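PDB 3OV5: uncharacterized protein from Xanthomonas axonopodis pv. citri, which is probably a component of the type IV secretion system at the bacterial outer membrane, its globular part being an N0 domain like those of outer membrane transport proteins. Local coordinates for residues 28-34 and 75-81; 4-9 and 21-26. All coordinates share one frame; numbering follows the deposited sequence. Where two conformers were deposited one is given.

In the fold
Both contacts belong to one small N0-type domain and come in series along the chain: interaction 2 (4-9 with 21-26) closes before interaction 1 (28-34 with 75-81) opens. Their centres lie about 14 Å apart. Interaction 2 sets the short strand 6-7, which pairs with 48-49 in a two-stranded sheet, against the C-terminal part of helix 15-24; interaction 1 joins strands 29-32 and 76-81 of the separate mixed sheet. Helix 15-24 runs almost directly into strand 29-32, and the two contacts touch: Met28 N probably bonds to Ala23 O, while Leu77 packs on Trp22 and Ala23. The helix thus ties the two small sheets into one compact core.

Interaction 1: 28-34 and 75-81; sequences MQLSYNL and NKLLVQP
Strands 29-32 and 76-81 form the parallel pair of the mixed three-stranded sheet of this N0 domain, running side by side with their axes 10° apart. Five backbone hydrogen bonds join segments 28-34 and 75-81: Gln29 N to Asn75 O, Leu77 N to Gln29 O, Ser31 N to Leu77 O, Val79 N to Ser31 O and Asn33 N to Val79 O. Thus Gln29, Ser31 and Asn33 do the bonding on the 28-34 side, in the alternation of a parallel ladder. On the face that carries Leu30, Leu77, Tyr32 and Val79, branched and aromatic groups mesh under helix 15-24. Val79 has CG1 anti to its backbone N (chi1 -176°). This methyl lies 3.6 Å from Leu34 CD1 and also meets Tyr32 CE1. Val79 CG2 is 4.1 Å from Leu30 CD1. Tyr32 OH bonds to Ser36 O. At the start of the ladder, the bent thioether of Met28 brings CE 4.0 Å from Leu77 CG. The outer face is mixed, with Leu78 among Gln29, Ser31 and Lys76; Leu78 CD1 is 3.9 Å from Ser31 CB. Gln29 and Lys76 lie alongside each other in one of their alternative conformers, an arrangement that is probably mobile. The pair is therefore apolar toward the helix and largely polar outside, with the peptide groups between the strands satisfying one another.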
# COMPACT_ATOMS: atom_id res chain seq x y z
N MET A 28 3.38 -11.87 -3.26
CA MET A 28 2.18 -11.28 -3.86
C MET A 28 2.52 -10.48 -5.09
O MET A 28 3.71 -10.12 -5.27
CB MET A 28 1.46 -10.38 -2.85
CG MET A 28 0.88 -11.14 -1.67
SD MET A 28 0.22 -10.09 -0.38
CE MET A 28 -1.34 -9.76 -1.10
N GLN A 29 1.54 -10.30 -5.98
CA GLN A 29 1.50 -9.44 -7.22
C GLN A 29 1.14 -8.01 -6.73
O GLN A 29 0.23 -7.93 -5.93
CB GLN A 29 0.43 -9.96 -8.26
CG GLN A 29 0.22 -9.06 -9.51
CD GLN A 29 -0.74 -9.62 -10.58
OE1 GLN A 29 -1.37 -10.68 -10.41
NE2 GLN A 29 -0.87 -8.88 -11.68
N LEU A 30 1.71 -6.96 -7.30
CA LEU A 30 1.19 -5.60 -7.15
C LEU A 30 0.49 -5.21 -8.45
O LEU A 30 1.10 -5.25 -9.52
CB LEU A 30 2.32 -4.61 -6.88
CG LEU A 30 1.91 -3.13 -6.88
CD1 LEU A 30 0.90 -2.83 -5.79
CD2 LEU A 30 3.13 -2.24 -6.71
N SER A 31 -0.78 -4.79 -8.34
CA SER A 31 -1.49 -4.16 -9.45
C SER A 31 -1.70 -2.70 -9.10
O SER A 31 -2.51 -2.36 -8.24
CB SER A 31 -2.83 -4.85 -9.67
OG SER A 31 -2.60 -6.18 -10.10
N TYR A 32 -0.88 -1.86 -9.71
CA TYR A 32 -0.89 -0.44 -9.43
C TYR A 32 -1.67 0.27 -10.53
O TYR A 32 -1.16 0.53 -11.61
CB TYR A 32 0.55 0.09 -9.31
CG TYR A 32 0.60 1.50 -8.80
CD1 TYR A 32 0.54 1.76 -7.42
CD2 TYR A 32 0.65 2.58 -9.67
CE1 TYR A 32 0.51 3.08 -6.93
CE2 TYR A 32 0.64 3.90 -9.19
CZ TYR A 32 0.55 4.14 -7.82
OH TYR A 32 0.50 5.41 -7.32
N ASN A 33 -2.94 0.55 -10.26
CA ASN A 33 -3.88 0.99 -11.29
C ASN A 33 -4.17 2.50 -11.22
O ASN A 33 -5.32 2.93 -11.39
CB ASN A 33 -5.17 0.18 -11.20
CG ASN A 33 -5.01 -1.28 -11.54
OD1 ASN A 33 -3.92 -1.76 -11.83
ND2 ASN A 33 -6.12 -1.99 -11.52
N LEU A 34 -3.13 3.28 -10.99
CA LEU A 34 -3.19 4.73 -10.99
C LEU A 34 -2.26 5.28 -12.05
O LEU A 34 -1.26 4.64 -12.40
CB LEU A 34 -2.80 5.30 -9.63
CG LEU A 34 -3.62 4.81 -8.43
CD1 LEU A 34 -3.04 5.39 -7.15
CD2 LEU A 34 -5.09 5.23 -8.56
N ASN A 75 -3.61 -13.12 -4.22
CA ASN A 75 -2.19 -12.88 -4.10
C ASN A 75 -1.84 -11.44 -4.49
O ASN A 75 -0.67 -11.18 -4.76
CB ASN A 75 -1.37 -13.90 -4.92
CG ASN A 75 -1.57 -13.74 -6.42
OD1 ASN A 75 -2.68 -13.47 -6.89
ND2 ASN A 75 -0.50 -13.91 -7.18
N LYS A 76 -2.82 -10.50 -4.54
CA LYS A 76 -2.48 -9.16 -5.05
C LYS A 76 -2.66 -8.07 -4.03
O LYS A 76 -3.64 -8.07 -3.28
CB LYS A 76 -3.38 -8.75 -6.24
CG LYS A 76 -3.25 -9.59 -7.49
CD LYS A 76 -4.56 -9.74 -8.22
CE LYS A 76 -4.44 -10.73 -9.34
NZ LYS A 76 -5.78 -11.15 -9.68
N LEU A 77 -1.74 -7.12 -4.06
CA LEU A 77 -1.99 -5.81 -3.51
C LEU A 77 -2.53 -4.96 -4.66
O LEU A 77 -1.89 -4.85 -5.70
CB LEU A 77 -0.71 -5.23 -2.93
CG LEU A 77 -0.20 -5.97 -1.69
CD1 LEU A 77 1.20 -5.53 -1.33
CD2 LEU A 77 -1.10 -5.65 -0.52
N LEU A 78 -3.73 -4.42 -4.48
CA LEU A 78 -4.47 -3.74 -5.53
C LEU A 78 -4.64 -2.27 -5.16
O LEU A 78 -5.22 -1.96 -4.11
CB LEU A 78 -5.85 -4.38 -5.70
CG LEU A 78 -6.77 -3.74 -6.73
CD1 LEU A 78 -6.19 -3.71 -8.14
CD2 LEU A 78 -8.09 -4.49 -6.71
N VAL A 79 -4.09 -1.38 -5.99
CA VAL A 79 -4.19 0.06 -5.80
C VAL A 79 -5.02 0.60 -6.96
O VAL A 79 -4.66 0.38 -8.11
CB VAL A 79 -2.80 0.73 -5.79
CG1 VAL A 79 -2.96 2.21 -5.50
CG2 VAL A 79 -1.87 0.06 -4.78
N GLN A 80 -6.13 1.29 -6.67
CA GLN A 80 -7.04 1.66 -7.74
C GLN A 80 -7.86 2.85 -7.28
O GLN A 80 -7.95 3.13 -6.09
CB GLN A 80 -7.97 0.49 -8.09
CG GLN A 80 -8.84 0.11 -6.90
CD GLN A 80 -9.79 -1.02 -7.16
OE1 GLN A 80 -10.31 -1.21 -8.28
NE2 GLN A 80 -10.09 -1.75 -6.10
N PRO A 81 -8.51 3.54 -8.22
CA PRO A 81 -9.53 4.49 -7.80
C PRO A 81 -10.57 3.78 -6.95
O PRO A 81 -10.95 2.64 -7.26
CB PRO A 81 -10.12 4.98 -9.14
CG PRO A 81 -9.03 4.73 -10.14
CD PRO A 81 -8.45 3.41 -9.70
O HOH W 1 -1.11 -13.89 -10.18

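Interaction 2: 4-9 and 21-26; sequences YTYQAT and RWAADS
Tyr6 and Trp22 make an edge-to-face aromatic pair where the short strand 6-7 of the N0 domain packs against the C-terminal part of helix 15-24. The Tyr6 ring turns its edge to the indole, planes at 72°, and Tyr6 CD1 stands 3.7 Å from Trp22 CG. The backbone sets Tyr6 CB over the indole's six-membered ring, 4.1 Å from its centroid, a CH-pi contact; from there chi1 -65°, with CG anti to the carbonyl carbon, swings the ring so that its edge meets the indole face. Tyr4 CE2 covers one face of the Tyr6 ring, 3.6 Å above its centre. Broad flat groups fit this seam, and Ala55 of helix 52-63 packs on both Tyr6 and Trp22. In one conformer of Ser26, Tyr6 OH and Ser26 OG are hydrogen-bonded at 2.6 Å, and Ser26 OG also bonds to Trp22 O. The indole keeps a polar role: Trp22 NE1 donates to Gln7 O at 3.0 Å, nearly straight at 164°, with the oxygen in the indole plane but the nitrogen well above the carbonyl plane. Arg21 extends from the helix and then bends at chi3, bringing its guanidinium to the same oxygen. Its NH2 bond to Gln7 O is weak, and the firmer partner of that nitrogen is Asp12, in a salt bridge. Thr9 CG2 lies over one guanidinium face, while NH1 forms a salt bridge with Asp25. A water accepts from Arg21 NH1 and donates to Thr5 O and Tyr4 OH. Tyr4 OH in turn donates to Asp25 OD2 at 2.7 Å, on that oxygen's anti lone pair.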
# COMPACT_ATOMS: atom_id res chain seq x y z
N TYR A 4 8.39 -10.16 11.00
CA TYR A 4 8.28 -9.21 9.88
C TYR A 4 7.09 -8.29 10.05
O TYR A 4 5.96 -8.73 10.33
CB TYR A 4 8.16 -9.94 8.55
CG TYR A 4 7.90 -9.01 7.40
CD1 TYR A 4 8.94 -8.41 6.69
CD2 TYR A 4 6.59 -8.68 7.03
CE1 TYR A 4 8.70 -7.52 5.63
CE2 TYR A 4 6.34 -7.80 6.00
CZ TYR A 4 7.39 -7.23 5.29
OH TYR A 4 7.12 -6.35 4.26
N THR A 5 7.32 -7.00 9.82
CA THR A 5 6.21 -6.03 9.84
C THR A 5 6.18 -5.22 8.59
O THR A 5 7.20 -4.81 8.01
CB THR A 5 6.26 -4.98 10.97
OG1 THR A 5 7.53 -4.33 10.90
CG2 THR A 5 6.07 -5.60 12.33
N TYR A 6 4.95 -5.01 8.14
CA TYR A 6 4.65 -4.08 7.05
C TYR A 6 4.79 -2.66 7.61
O TYR A 6 4.14 -2.30 8.59
CB TYR A 6 3.23 -4.28 6.52
CG TYR A 6 3.05 -5.63 5.88
CD1 TYR A 6 3.45 -5.83 4.56
CD2 TYR A 6 2.56 -6.71 6.61
CE1 TYR A 6 3.31 -7.09 3.96
CE2 TYR A 6 2.46 -7.97 6.04
CZ TYR A 6 2.82 -8.15 4.71
OH TYR A 6 2.68 -9.40 4.16
N GLN A 7 5.65 -1.88 6.96
CA GLN A 7 5.96 -0.52 7.36
C GLN A 7 6.67 0.18 6.22
O GLN A 7 7.18 -0.49 5.30
CB GLN A 7 6.83 -0.48 8.62
CG GLN A 7 8.17 -1.17 8.43
CD GLN A 7 9.07 -1.07 9.63
OE1 GLN A 7 8.89 -0.27 10.54
NE2 GLN A 7 10.08 -1.91 9.64
N ALA A 8 6.77 1.50 6.30
CA ALA A 8 7.71 2.22 5.46
C ALA A 8 9.10 2.11 6.08
O ALA A 8 9.26 2.07 7.30
CB ALA A 8 7.31 3.69 5.33
N THR A 9 10.11 2.06 5.21
CA THR A 9 11.50 1.96 5.65
C THR A 9 12.32 2.95 4.89
O THR A 9 11.84 3.53 3.93
CB THR A 9 12.07 0.58 5.39
OG1 THR A 9 12.23 0.37 3.98
CG2 THR A 9 11.24 -0.48 6.03
N ARG A 21 7.86 -3.60 -2.63
CA ARG A 21 8.58 -4.32 -1.59
C ARG A 21 7.63 -5.16 -0.75
O ARG A 21 7.91 -6.35 -0.48
CB ARG A 21 9.44 -3.38 -0.75
CG ARG A 21 10.26 -4.13 0.27
CD ARG A 21 11.20 -3.22 1.08
NE ARG A 21 10.43 -2.24 1.85
CZ ARG A 21 9.73 -2.54 2.94
NH1 ARG A 21 9.83 -3.73 3.52
NH2 ARG A 21 8.94 -1.63 3.47
N TRP A 22 6.52 -4.57 -0.27
CA TRP A 22 5.57 -5.38 0.51
C TRP A 22 5.13 -6.61 -0.28
O TRP A 22 4.99 -7.70 0.26
CB TRP A 22 4.34 -4.57 0.88
CG TRP A 22 4.56 -3.48 1.90
CD1 TRP A 22 5.75 -3.01 2.43
CD2 TRP A 22 3.51 -2.71 2.52
NE1 TRP A 22 5.49 -1.99 3.34
CE2 TRP A 22 4.13 -1.79 3.41
CE3 TRP A 22 2.12 -2.72 2.41
CZ2 TRP A 22 3.39 -0.89 4.18
CZ3 TRP A 22 1.39 -1.82 3.18
CH2 TRP A 22 2.02 -0.92 4.03
N ALA A 23 4.88 -6.43 -1.58
CA ALA A 23 4.42 -7.53 -2.44
C ALA A 23 5.53 -8.60 -2.55
O ALA A 23 5.29 -9.80 -2.35
CB ALA A 23 4.03 -7.02 -3.81
N ALA A 24 6.75 -8.17 -2.84
CA ALA A 24 7.90 -9.08 -2.94
C ALA A 24 8.11 -9.83 -1.63
O ALA A 24 8.44 -11.02 -1.62
CB ALA A 24 9.14 -8.31 -3.30
N ASP A 25 7.91 -9.14 -0.53
CA ASP A 25 8.09 -9.71 0.79
C ASP A 25 7.02 -10.74 1.15
O ASP A 25 7.16 -11.45 2.17
CB ASP A 25 8.03 -8.61 1.85
CG ASP A 25 9.22 -7.63 1.81
OD1 ASP A 25 10.21 -7.93 1.12
OD2 ASP A 25 9.09 -6.57 2.46
N SER A 26 5.94 -10.76 0.37
CA SER A 26 4.75 -11.55 0.68
C SER A 26 4.42 -12.58 -0.40
O SER A 26 3.37 -13.21 -0.33
CB SER A 26 3.55 -10.61 0.82
OG SER A 26 3.84 -9.63 1.79
O HOH W 2 7.67 -3.78 5.45